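Local coordinates for SeviL (Septifer virgatus, PDB 6LF2), which binds the glycans of GM1b and asialo-GM1 as an R-type lectin of trefoil fold from a mussel, at residues G10-Q15 with W126-A131; R22-L27 with Y40-W45; Q79-W84 with K101-Y106. One frame throughout, in Å; residues are numbered along the deposited sequence.

Contact 1 of 3, residues G10-Q15 with W126-A131; sequences GKCYIQ and WILFKA
Tyr-13 and Phe-129 pair across two antiparallel strands, 10-15 and 126-130, that join the two end regions of the chain and so close the trefoil domain. Their backbones exchange two hydrogen bonds, as do those of Gln-15 and Ile-127, and beyond the second strand Ala-131 N still reaches Lys-11 O at 2.9 Å, 170° at the hydrogen. Tyr-13 CB sits over one face of the Phe-129 ring, a CH-pi contact 3.7 Å from the centroid, while the two rings, 26° from parallel, barely overlap. Phe-129 has CG between its own N and carbonyl carbon (chi1 60°), which turns the ring back toward Tyr-13; its edge meets Gln-15 OE1. On the other face Ile-14 splits its branches: CG1 lies alongside Leu-128 CD2 at 3.9 Å and CG2 touches Trp-126 CE3 at 3.7 Å. One water accepts a hydrogen bond from Tyr-13 OH and donates one to Ala-131 O. Phe-129 also stacks on Phe-129 of the second subunit, and Gln-15 OE1 accepts from Arg-22 NE and from Gln-15 NE2 of the second subunit. The face bearing Tyr-13, Gln-15 and Phe-129 thus appears to serve both the strand pairing and the subunit interface.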
loop_
_atom_site.group_PDB
_atom_site.type_symbol
_atom_site.label_atom_id
_atom_site.label_comp_id
_atom_site.label_asym_id
_atom_site.label_seq_id
_atom_site.Cartn_x
_atom_site.Cartn_y
_atom_site.Cartn_z
ATOM N N GLY B 10 5.748 2.673 14.019
ATOM C CA GLY B 10 4.593 3.058 13.226
ATOM C C GLY B 10 3.731 1.845 12.950
ATOM O O GLY B 10 4.102 0.704 13.237
ATOM N N LYS B 11 2.563 2.115 12.378
ATOM C CA LYS B 11 1.629 1.087 11.946
ATOM C C LYS B 11 1.636 1.071 10.427
ATOM O O LYS B 11 1.579 2.135 9.802
ATOM C CB LYS B 11 0.218 1.374 12.468
ATOM C CG LYS B 11 0.057 1.305 13.987
ATOM C CD LYS B 11 -0.069 -0.127 14.493
ATOM C CE LYS B 11 -0.116 -0.158 16.014
ATOM N NZ LYS B 11 -1.159 0.760 16.552
ATOM N N CYS B 12 1.711 -0.118 9.833
ATOM C CA CYS B 12 1.907 -0.163 8.393
ATOM C C CYS B 12 1.249 -1.378 7.762
ATOM O O CYS B 12 1.057 -2.419 8.398
ATOM C CB CYS B 12 3.398 -0.152 8.035
ATOM S SG CYS B 12 4.291 -1.623 8.563
ATOM N N TYR B 13 0.903 -1.228 6.484
ATOM C CA TYR B 13 0.610 -2.374 5.644
ATOM C C TYR B 13 1.916 -2.870 5.038
ATOM O O TYR B 13 2.864 -2.100 4.853
ATOM C CB TYR B 13 -0.365 -2.015 4.520
ATOM C CG TYR B 13 -1.744 -1.593 4.984
ATOM C CD1 TYR B 13 -2.750 -2.527 5.151
ATOM C CD2 TYR B 13 -2.041 -0.249 5.234
ATOM C CE1 TYR B 13 -4.026 -2.152 5.573
ATOM C CE2 TYR B 13 -3.310 0.138 5.656
ATOM C CZ TYR B 13 -4.291 -0.814 5.820
ATOM O OH TYR B 13 -5.553 -0.463 6.241
ATOM N N ILE B 14 1.965 -4.169 4.754
ATOM C CA ILE B 14 3.151 -4.827 4.208
ATOM C C ILE B 14 2.702 -5.505 2.919
ATOM O O ILE B 14 2.065 -6.562 2.939
ATOM C CB ILE B 14 3.775 -5.817 5.202
ATOM C CG1 ILE B 14 4.167 -5.071 6.485
ATOM C CG2 ILE B 14 4.989 -6.509 4.577
ATOM C CD1 ILE B 14 4.725 -5.952 7.607
ATOM N N GLN B 15 2.999 -4.873 1.783
ATOM C CA GLN B 15 2.403 -5.241 0.509
ATOM C C GLN B 15 3.476 -5.673 -0.485
ATOM O O GLN B 15 4.566 -5.097 -0.527
ATOM C CB GLN B 15 1.590 -4.059 -0.047
ATOM C CG GLN B 15 0.854 -4.356 -1.349
ATOM C CD GLN B 15 -0.249 -3.350 -1.623
ATOM O OE1 GLN B 15 -1.181 -3.197 -0.822
ATOM N NE2 GLN B 15 -0.147 -2.659 -2.761
ATOM N N TRP B 126 8.844 -5.967 -1.002
ATOM C CA TRP B 126 7.724 -5.446 -0.227
ATOM C C TRP B 126 7.806 -3.935 -0.091
ATOM O O TRP B 126 8.892 -3.351 0.003
ATOM C CB TRP B 126 7.679 -6.041 1.187
ATOM C CG TRP B 126 7.682 -7.534 1.232
ATOM C CD1 TRP B 126 8.786 -8.345 1.265
ATOM C CD2 TRP B 126 6.544 -8.403 1.280
ATOM N NE1 TRP B 126 8.403 -9.657 1.309
ATOM C CE2 TRP B 126 7.034 -9.726 1.323
ATOM C CE3 TRP B 126 5.155 -8.193 1.289
ATOM C CZ2 TRP B 126 6.188 -10.835 1.369
ATOM C CZ3 TRP B 126 4.317 -9.289 1.331
ATOM C CH2 TRP B 126 4.837 -10.600 1.380
ATOM N N ILE B 127 6.636 -3.308 -0.038
ATOM C CA ILE B 127 6.521 -1.910 0.329
ATOM C C ILE B 127 5.726 -1.858 1.630
ATOM O O ILE B 127 4.651 -2.461 1.739
ATOM C CB ILE B 127 5.880 -1.085 -0.804
ATOM C CG1 ILE B 127 5.806 0.400 -0.423
ATOM C CG2 ILE B 127 4.525 -1.662 -1.200
ATOM C CD1 ILE B 127 5.644 1.320 -1.632
ATOM N N LEU B 128 6.300 -1.209 2.636
ATOM C CA LEU B 128 5.712 -1.111 3.965
ATOM C C LEU B 128 5.246 0.329 4.111
ATOM O O LEU B 128 6.066 1.231 4.286
ATOM C CB LEU B 128 6.724 -1.474 5.049
ATOM C CG LEU B 128 7.296 -2.893 5.030
ATOM C CD1 LEU B 128 8.504 -2.977 4.115
ATOM C CD2 LEU B 128 7.677 -3.286 6.450
ATOM N N PHE B 129 3.940 0.558 3.987
ATOM C CA PHE B 129 3.441 1.922 3.954
ATOM C C PHE B 129 2.543 2.221 5.148
ATOM O O PHE B 129 1.863 1.342 5.678
ATOM C CB PHE B 129 2.708 2.236 2.633
ATOM C CG PHE B 129 1.503 1.357 2.332
ATOM C CD1 PHE B 129 0.226 1.759 2.718
ATOM C CD2 PHE B 129 1.631 0.195 1.577
ATOM C CE1 PHE B 129 -0.883 1.009 2.410
ATOM C CE2 PHE B 129 0.522 -0.568 1.264
ATOM C CZ PHE B 129 -0.745 -0.160 1.676
ATOM N N LYS B 130 2.573 3.492 5.561
ATOM C CA LYS B 130 1.846 3.960 6.735
ATOM C C LYS B 130 0.361 3.644 6.625
ATOM O O LYS B 130 -0.269 3.953 5.613
ATOM C CB LYS B 130 2.033 5.467 6.890
ATOM C CG LYS B 130 3.467 5.899 7.091
ATOM C CD LYS B 130 3.594 7.413 7.105
ATOM C CE LYS B 130 5.056 7.822 7.204
ATOM N NZ LYS B 130 5.900 7.124 6.190
ATOM N N ALA B 131 -0.201 3.040 7.677
ATOM C CA ALA B 131 -1.627 2.714 7.665
ATOM C C ALA B 131 -2.505 3.920 7.983
ATOM O O ALA B 131 -3.647 3.987 7.507
ATOM C CB ALA B 131 -1.930 1.589 8.656
HETATM O O HOH W 1 -5.597 1.908 7.327
#

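Contact 2 of 3, residues R22-L27 with Y40-W45; sequences RAFYNL and YDDQIW. With NGA (2-acetamido-2-deoxy-beta-D-galactopyranose), chain D; GAL (beta-D-galactopyranose), chain C.
Phe-24 and Asp-42 both hold CG between backbone N and carbonyl carbon (chi1 71° and 62°), and their side chains run side by side toward the bound sugar. Phe-24 offers a ring face, with C6 of the N-acetylgalactosamine (NGA) over its centre. The carboxylate of Asp-42 accepts three bonds: NGA O6 on OD1 at 2.7 Å, NGA O4 on OD2 at 2.6 Å, and Asn-26 ND2 on the anti side of OD2 at 3.0 Å. The last, with the two sugar hydroxyls, probably helps hold the carboxylate's rotation; Asn-26 ND2 also donates to O4 of the galactose. This is the glycan pocket of a trefoil R-type lectin, where a strand and a 3-10 turn close on the sugar and Tyr-40 lays its ring face against NGA. Gln-43 suits its place because its amide works both ways: NE2 donates to NGA O6 at 2.8 Å, whereas OE1 accepts from Arg-22 NH1 at 2.9 Å. OE1 lies in the guanidinium plane, though NH1 sits above the amide's own plane. Arg-22 thereby acts from the second shell. Behind the pocket Tyr-25 N bonds to Asp-42 O, and Trp-45 NE1 donates a hydrogen bond to Ala-23 O. Tyr-25 CB rests against Trp-45 CH2.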
loop_
_atom_site.group_PDB
_atom_site.type_symbol
_atom_site.label_atom_id
_atom_site.label_comp_id
_atom_site.label_asym_id
_atom_site.label_seq_id
_atom_site.Cartn_x
_atom_site.Cartn_y
_atom_site.Cartn_z
ATOM N N ARG B 22 -1.270 -8.242 0.515
ATOM C CA ARG B 22 -0.887 -7.734 1.826
ATOM C C ARG B 22 -0.768 -8.888 2.814
ATOM O O ARG B 22 -1.642 -9.758 2.872
ATOM C CB ARG B 22 -1.898 -6.693 2.328
ATOM C CG ARG B 22 -1.630 -5.274 1.817
ATOM C CD ARG B 22 -2.915 -4.531 1.436
ATOM N NE ARG B 22 -3.344 -4.886 0.081
ATOM C CZ ARG B 22 -4.473 -5.517 -0.223
ATOM N NH1 ARG B 22 -5.333 -5.870 0.723
ATOM N NH2 ARG B 22 -4.748 -5.797 -1.494
ATOM N N ALA B 23 0.336 -8.903 3.565
ATOM C CA ALA B 23 0.484 -9.836 4.674
ATOM C C ALA B 23 -0.587 -9.559 5.720
ATOM O O ALA B 23 -0.902 -8.406 5.997
ATOM C CB ALA B 23 1.873 -9.677 5.293
ATOM N N PHE B 24 -1.145 -10.617 6.308
ATOM C CA PHE B 24 -2.155 -10.439 7.348
ATOM C C PHE B 24 -1.980 -11.506 8.424
ATOM O O PHE B 24 -1.406 -12.569 8.185
ATOM C CB PHE B 24 -3.583 -10.492 6.775
ATOM C CG PHE B 24 -4.018 -11.862 6.316
ATOM C CD1 PHE B 24 -3.788 -12.276 5.012
ATOM C CD2 PHE B 24 -4.652 -12.743 7.195
ATOM C CE1 PHE B 24 -4.190 -13.545 4.577
ATOM C CE2 PHE B 24 -5.039 -14.017 6.773
ATOM C CZ PHE B 24 -4.810 -14.415 5.461
ATOM N N TYR B 25 -2.496 -11.206 9.619
ATOM C CA TYR B 25 -2.597 -12.202 10.685
ATOM C C TYR B 25 -3.940 -12.010 11.376
ATOM O O TYR B 25 -4.163 -10.973 12.005
ATOM C CB TYR B 25 -1.453 -12.094 11.695
ATOM C CG TYR B 25 -1.618 -13.075 12.843
ATOM C CD1 TYR B 25 -1.682 -14.433 12.599
ATOM C CD2 TYR B 25 -1.732 -12.634 14.162
ATOM C CE1 TYR B 25 -1.841 -15.346 13.640
ATOM C CE2 TYR B 25 -1.895 -13.544 15.209
ATOM C CZ TYR B 25 -1.952 -14.895 14.933
ATOM O OH TYR B 25 -2.113 -15.821 15.956
ATOM N N ASN B 26 -4.812 -13.013 11.262
ATOM C CA ASN B 26 -6.111 -13.027 11.934
ATOM C C ASN B 26 -6.027 -13.950 13.145
ATOM O O ASN B 26 -5.947 -15.175 12.992
ATOM C CB ASN B 26 -7.214 -13.486 10.984
ATOM C CG ASN B 26 -8.605 -13.208 11.532
ATOM O OD1 ASN B 26 -9.102 -13.929 12.407
ATOM N ND2 ASN B 26 -9.247 -12.157 11.018
ATOM N N LEU B 27 -6.072 -13.356 14.338
ATOM C CA LEU B 27 -5.939 -14.128 15.571
ATOM C C LEU B 27 -7.046 -15.170 15.709
ATOM O O LEU B 27 -6.777 -16.329 16.044
ATOM C CB LEU B 27 -5.935 -13.179 16.769
ATOM C CG LEU B 27 -5.888 -13.834 18.151
ATOM C CD1 LEU B 27 -4.593 -14.603 18.317
ATOM C CD2 LEU B 27 -6.008 -12.778 19.206
ATOM N N TYR B 40 -8.303 -5.056 4.852
ATOM C CA TYR B 40 -8.901 -5.333 6.146
ATOM C C TYR B 40 -7.958 -4.912 7.262
ATOM O O TYR B 40 -6.742 -4.800 7.069
ATOM C CB TYR B 40 -9.195 -6.817 6.314
ATOM C CG TYR B 40 -10.327 -7.410 5.520
ATOM C CD1 TYR B 40 -11.627 -7.398 6.017
ATOM C CD2 TYR B 40 -10.089 -8.067 4.316
ATOM C CE1 TYR B 40 -12.666 -7.988 5.317
ATOM C CE2 TYR B 40 -11.116 -8.660 3.612
ATOM C CZ TYR B 40 -12.404 -8.614 4.116
ATOM O OH TYR B 40 -13.430 -9.193 3.421
ATOM N N ASP B 41 -8.540 -4.761 8.458
ATOM C CA ASP B 41 -7.793 -4.323 9.635
ATOM C C ASP B 41 -6.681 -5.286 10.024
ATOM O O ASP B 41 -5.674 -4.857 10.605
ATOM C CB ASP B 41 -8.736 -4.157 10.827
ATOM C CG ASP B 41 -9.400 -2.814 10.852
ATOM O OD1 ASP B 41 -9.135 -2.012 9.929
ATOM O OD2 ASP B 41 -10.173 -2.556 11.799
ATOM N N ASP B 42 -6.843 -6.580 9.747
ATOM C CA ASP B 42 -5.812 -7.521 10.157
ATOM C C ASP B 42 -4.605 -7.508 9.220
ATOM O O ASP B 42 -3.687 -8.315 9.395
ATOM C CB ASP B 42 -6.389 -8.937 10.320
ATOM C CG ASP B 42 -6.957 -9.525 9.031
ATOM O OD1 ASP B 42 -6.848 -8.903 7.955
ATOM O OD2 ASP B 42 -7.516 -10.639 9.105
ATOM N N GLN B 43 -4.576 -6.592 8.257
ATOM C CA GLN B 43 -3.394 -6.354 7.442
ATOM C C GLN B 43 -2.532 -5.225 7.987
ATOM O O GLN B 43 -1.532 -4.867 7.358
ATOM C CB GLN B 43 -3.819 -6.044 5.989
ATOM C CG GLN B 43 -4.590 -7.196 5.335
ATOM C CD GLN B 43 -5.429 -6.736 4.156
ATOM O OE1 GLN B 43 -5.211 -5.651 3.611
ATOM N NE2 GLN B 43 -6.414 -7.536 3.786
ATOM N N ILE B 44 -2.889 -4.646 9.135
ATOM C CA ILE B 44 -2.125 -3.557 9.733
ATOM C C ILE B 44 -1.182 -4.135 10.777
ATOM O O ILE B 44 -1.625 -4.828 11.706
ATOM C CB ILE B 44 -3.046 -2.500 10.358
ATOM C CG1 ILE B 44 -4.011 -1.976 9.285
ATOM C CG2 ILE B 44 -2.220 -1.366 10.952
ATOM C CD1 ILE B 44 -4.976 -0.913 9.778
ATOM N N TRP B 45 0.109 -3.827 10.636
ATOM C CA TRP B 45 1.155 -4.356 11.504
ATOM C C TRP B 45 1.824 -3.244 12.292
ATOM O O TRP B 45 1.898 -2.096 11.843
ATOM C CB TRP B 45 2.240 -5.100 10.702
ATOM C CG TRP B 45 1.722 -6.256 9.907
ATOM C CD1 TRP B 45 1.073 -6.192 8.706
ATOM C CD2 TRP B 45 1.809 -7.656 10.236
ATOM N NE1 TRP B 45 0.747 -7.446 8.278
ATOM C CE2 TRP B 45 1.182 -8.368 9.192
ATOM C CE3 TRP B 45 2.345 -8.375 11.313
ATOM C CZ2 TRP B 45 1.079 -9.760 9.181
ATOM C CZ3 TRP B 45 2.240 -9.765 11.302
ATOM C CH2 TRP B 45 1.616 -10.442 10.246
HETATM C C1 NGA D . -10.413 -12.939 4.350
HETATM C C2 NGA D . -11.101 -13.019 5.712
HETATM C C3 NGA D . -10.931 -11.719 6.489
HETATM C C4 NGA D . -9.465 -11.289 6.500
HETATM C C5 NGA D . -8.861 -11.338 5.096
HETATM C C6 NGA D . -7.367 -11.017 5.103
HETATM C C7 NGA D . -12.998 -14.505 6.081
HETATM C C8 NGA D . -14.490 -14.601 6.221
HETATM N N2 NGA D . -12.505 -13.374 5.566
HETATM O O3 NGA D . -11.332 -11.952 7.825
HETATM O O4 NGA D . -8.730 -12.144 7.357
HETATM O O5 NGA D . -9.045 -12.629 4.564
HETATM O O6 NGA D . -7.138 -9.666 5.406
HETATM O O7 NGA D . -12.288 -15.448 6.428
HETATM C C1 GAL C . -11.945 -10.823 8.467
HETATM C C2 GAL C . -12.835 -11.385 9.596
HETATM C C3 GAL C . -13.444 -10.265 10.438
HETATM C C4 GAL C . -12.310 -9.373 10.993
HETATM C C5 GAL C . -11.490 -8.883 9.787
HETATM C C6 GAL C . -10.266 -8.070 10.122
HETATM O O2 GAL C . -13.900 -12.190 9.083
HETATM O O3 GAL C . -14.210 -10.792 11.525
HETATM O O4 GAL C . -11.460 -10.088 11.932
HETATM O O5 GAL C . -10.994 -9.986 9.014
HETATM O O6 GAL C . -10.622 -6.807 10.593
HETATM O O HOH W 2 -0.290 -5.702 5.255
#

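Contact 3 of 3, residues Q79-W84 with K101-Y106; sequences QDTTLW and KVHKAY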
loop_
_atom_site.group_PDB
_atom_site.type_symbol
_atom_site.label_atom_id
_atom_site.label_comp_id
_atom_site.label_asym_id
_atom_site.label_seq_id
_atom_site.Cartn_x
_atom_site.Cartn_y
_atom_site.Cartn_z
ATOM N N GLN B 79 12.067 -13.269 20.010
ATOM C CA GLN B 79 13.283 -14.070 20.012
ATOM C C GLN B 79 14.217 -13.560 18.927
ATOM O O GLN B 79 13.848 -12.719 18.104
ATOM C CB GLN B 79 12.977 -15.556 19.776
ATOM C CG GLN B 79 12.007 -16.208 20.763
ATOM C CD GLN B 79 12.609 -16.461 22.153
ATOM O OE1 GLN B 79 13.802 -16.235 22.390
ATOM N NE2 GLN B 79 11.776 -16.937 23.076
ATOM N N ASP B 80 15.435 -14.107 18.900
ATOM C CA ASP B 80 16.368 -13.672 17.870
ATOM C C ASP B 80 15.811 -13.943 16.476
ATOM O O ASP B 80 16.079 -13.177 15.544
ATOM C CB ASP B 80 17.742 -14.323 18.078
ATOM C CG ASP B 80 17.701 -15.847 18.084
ATOM O OD1 ASP B 80 16.618 -16.454 17.920
ATOM O OD2 ASP B 80 18.789 -16.443 18.264
ATOM N N THR B 81 14.983 -14.979 16.329
ATOM C CA THR B 81 14.378 -15.336 15.052
ATOM C C THR B 81 13.215 -14.438 14.652
ATOM O O THR B 81 12.610 -14.668 13.593
ATOM C CB THR B 81 13.886 -16.776 15.101
ATOM O OG1 THR B 81 13.172 -16.975 16.327
ATOM C CG2 THR B 81 15.062 -17.745 15.024
ATOM N N THR B 82 12.873 -13.447 15.471
ATOM C CA THR B 82 11.894 -12.437 15.094
ATOM C C THR B 82 12.558 -11.157 14.598
ATOM O O THR B 82 11.867 -10.162 14.345
ATOM C CB THR B 82 10.960 -12.115 16.271
ATOM O OG1 THR B 82 11.692 -11.495 17.335
ATOM C CG2 THR B 82 10.255 -13.360 16.773
ATOM N N LEU B 83 13.879 -11.159 14.437
ATOM C CA LEU B 83 14.594 -9.995 13.933
ATOM C C LEU B 83 14.687 -10.056 12.415
ATOM O O LEU B 83 15.036 -11.095 11.849
ATOM C CB LEU B 83 15.998 -9.894 14.532
ATOM C CG LEU B 83 16.070 -9.741 16.047
ATOM C CD1 LEU B 83 17.523 -9.754 16.496
ATOM C CD2 LEU B 83 15.408 -8.460 16.476
ATOM N N TRP B 84 14.380 -8.926 11.769
ATOM C CA TRP B 84 14.426 -8.782 10.320
ATOM C C TRP B 84 15.177 -7.505 10.006
ATOM O O TRP B 84 15.021 -6.505 10.709
ATOM C CB TRP B 84 13.014 -8.701 9.710
ATOM C CG TRP B 84 12.127 -9.827 10.066
ATOM C CD1 TRP B 84 11.404 -9.971 11.218
ATOM C CD2 TRP B 84 11.864 -10.989 9.283
ATOM N NE1 TRP B 84 10.713 -11.150 11.193
ATOM C CE2 TRP B 84 10.972 -11.796 10.016
ATOM C CE3 TRP B 84 12.299 -11.430 8.026
ATOM C CZ2 TRP B 84 10.505 -13.014 9.538
ATOM C CZ3 TRP B 84 11.826 -12.631 7.553
ATOM C CH2 TRP B 84 10.939 -13.413 8.307
ATOM N N LYS B 101 17.302 -12.444 10.346
ATOM C CA LYS B 101 18.674 -12.351 10.844
ATOM C C LYS B 101 19.286 -13.726 11.072
ATOM O O LYS B 101 20.412 -13.993 10.635
ATOM C CB LYS B 101 18.729 -11.542 12.143
ATOM C CG LYS B 101 20.142 -11.485 12.771
ATOM C CD LYS B 101 20.155 -10.664 14.050
ATOM C CE LYS B 101 21.569 -10.341 14.516
ATOM N NZ LYS B 101 22.379 -11.565 14.799
ATOM N N VAL B 102 18.568 -14.603 11.778
ATOM C CA VAL B 102 19.147 -15.879 12.188
ATOM C C VAL B 102 19.397 -16.765 10.977
ATOM O O VAL B 102 20.462 -17.381 10.845
ATOM C CB VAL B 102 18.232 -16.567 13.219
ATOM C CG1 VAL B 102 18.625 -18.034 13.408
ATOM C CG2 VAL B 102 18.294 -15.824 14.552
ATOM N N HIS B 103 18.445 -16.811 10.053
ATOM C CA HIS B 103 18.486 -17.781 8.974
ATOM C C HIS B 103 18.874 -17.193 7.630
ATOM O O HIS B 103 19.028 -17.954 6.672
ATOM C CB HIS B 103 17.130 -18.483 8.852
ATOM C CG HIS B 103 16.777 -19.285 10.064
ATOM N ND1 HIS B 103 17.369 -20.497 10.345
ATOM C CD2 HIS B 103 15.920 -19.038 11.084
ATOM C CE1 HIS B 103 16.884 -20.966 11.482
ATOM N NE2 HIS B 103 16.001 -20.103 11.948
ATOM N N LYS B 104 19.038 -15.877 7.537
ATOM C CA LYS B 104 19.402 -15.215 6.282
ATOM C C LYS B 104 18.487 -15.668 5.139
ATOM O O LYS B 104 18.927 -15.988 4.031
ATOM C CB LYS B 104 20.880 -15.450 5.957
ATOM C CG LYS B 104 21.844 -14.893 7.021
ATOM C CD LYS B 104 21.677 -13.382 7.189
ATOM C CE LYS B 104 22.758 -12.776 8.093
ATOM N NZ LYS B 104 22.656 -13.209 9.517
ATOM N N ALA B 105 17.186 -15.689 5.422
ATOM C CA ALA B 105 16.162 -16.034 4.446
ATOM C C ALA B 105 15.204 -14.857 4.286
ATOM O O ALA B 105 14.849 -14.199 5.269
ATOM C CB ALA B 105 15.393 -17.295 4.867
ATOM N N TYR B 106 14.801 -14.594 3.040
ATOM C CA TYR B 106 13.960 -13.444 2.707
ATOM C C TYR B 106 12.479 -13.809 2.777
ATOM O O TYR B 106 12.060 -14.835 2.235
ATOM C CB TYR B 106 14.278 -12.938 1.297
ATOM C CG TYR B 106 15.675 -12.405 1.093
ATOM C CD1 TYR B 106 16.036 -11.149 1.562
ATOM C CD2 TYR B 106 16.625 -13.154 0.406
ATOM C CE1 TYR B 106 17.312 -10.657 1.372
ATOM C CE2 TYR B 106 17.900 -12.668 0.207
ATOM C CZ TYR B 106 18.236 -11.417 0.686
ATOM O OH TYR B 106 19.508 -10.924 0.495
HETATM O O HOH W 3 16.040 -13.496 12.827
#
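His-103 and Trp-84 are the flat groups here, and each meets the opposite segment obliquely: Thr-81 CG2 comes within 4.0 Å of His-103 NE2, and Ala-105 O approaches the six-membered ring of Trp-84. One face of the imidazole is covered by CG1 of its own neighbour Val-102, over the centre of the ring, and Tyr-67 meets it with planes steeply inclined. In this beta-trefoil the contact joins two connections between strands, a 3-10 turn at 80-82 ahead of strand 84-88 and the loop that follows strand 96-100. Val-102, a branched residue at the surface, sets its CG2 against Asp-80 CG at 3.6 Å and against Thr-81 CG2 at 3.8 Å. In Lys-101 CG stands anti to N (chi1 176°), and the chain is extended to CE, carrying CD alongside Leu-83 CD1; its methylenes give apolar cover while the ammonium leads away. Lys-101 N donates to Leu-83 O at 3.0 Å, nearly straight at 170°, the one direct hydrogen bond between the segments. Gln-79 O helps hold the turn, accepting from Thr-82 N and OG1. A water completes the join, donating to Asp-80 O at 2.7 Å and to Leu-83 O, and accepting from Val-102 N.

How the contacts relate
Contacts 1 and 2 are buried and adjoin each other: Cys-12 of one pairs its backbone with Trp-45 of the other, and Tyr-13 packs on Gln-43 and Ile-44, placing the sheet directly behind the sugar site. Contact 3 is only partly buried, about 19 Å from contact 1 and 20 Å from contact 2 between centres, across the middle of the chain. Both 22-27/40-45 and 79-84/101-106 lie within the loop closed by contact 1, one after the other. Chemistry follows place: regular strand pairing with aromatic packing in contact 1, side-chain amides and a carboxylate turned to the glycan in contact 2, and one backbone bond, a water and aliphatic packing in contact 3.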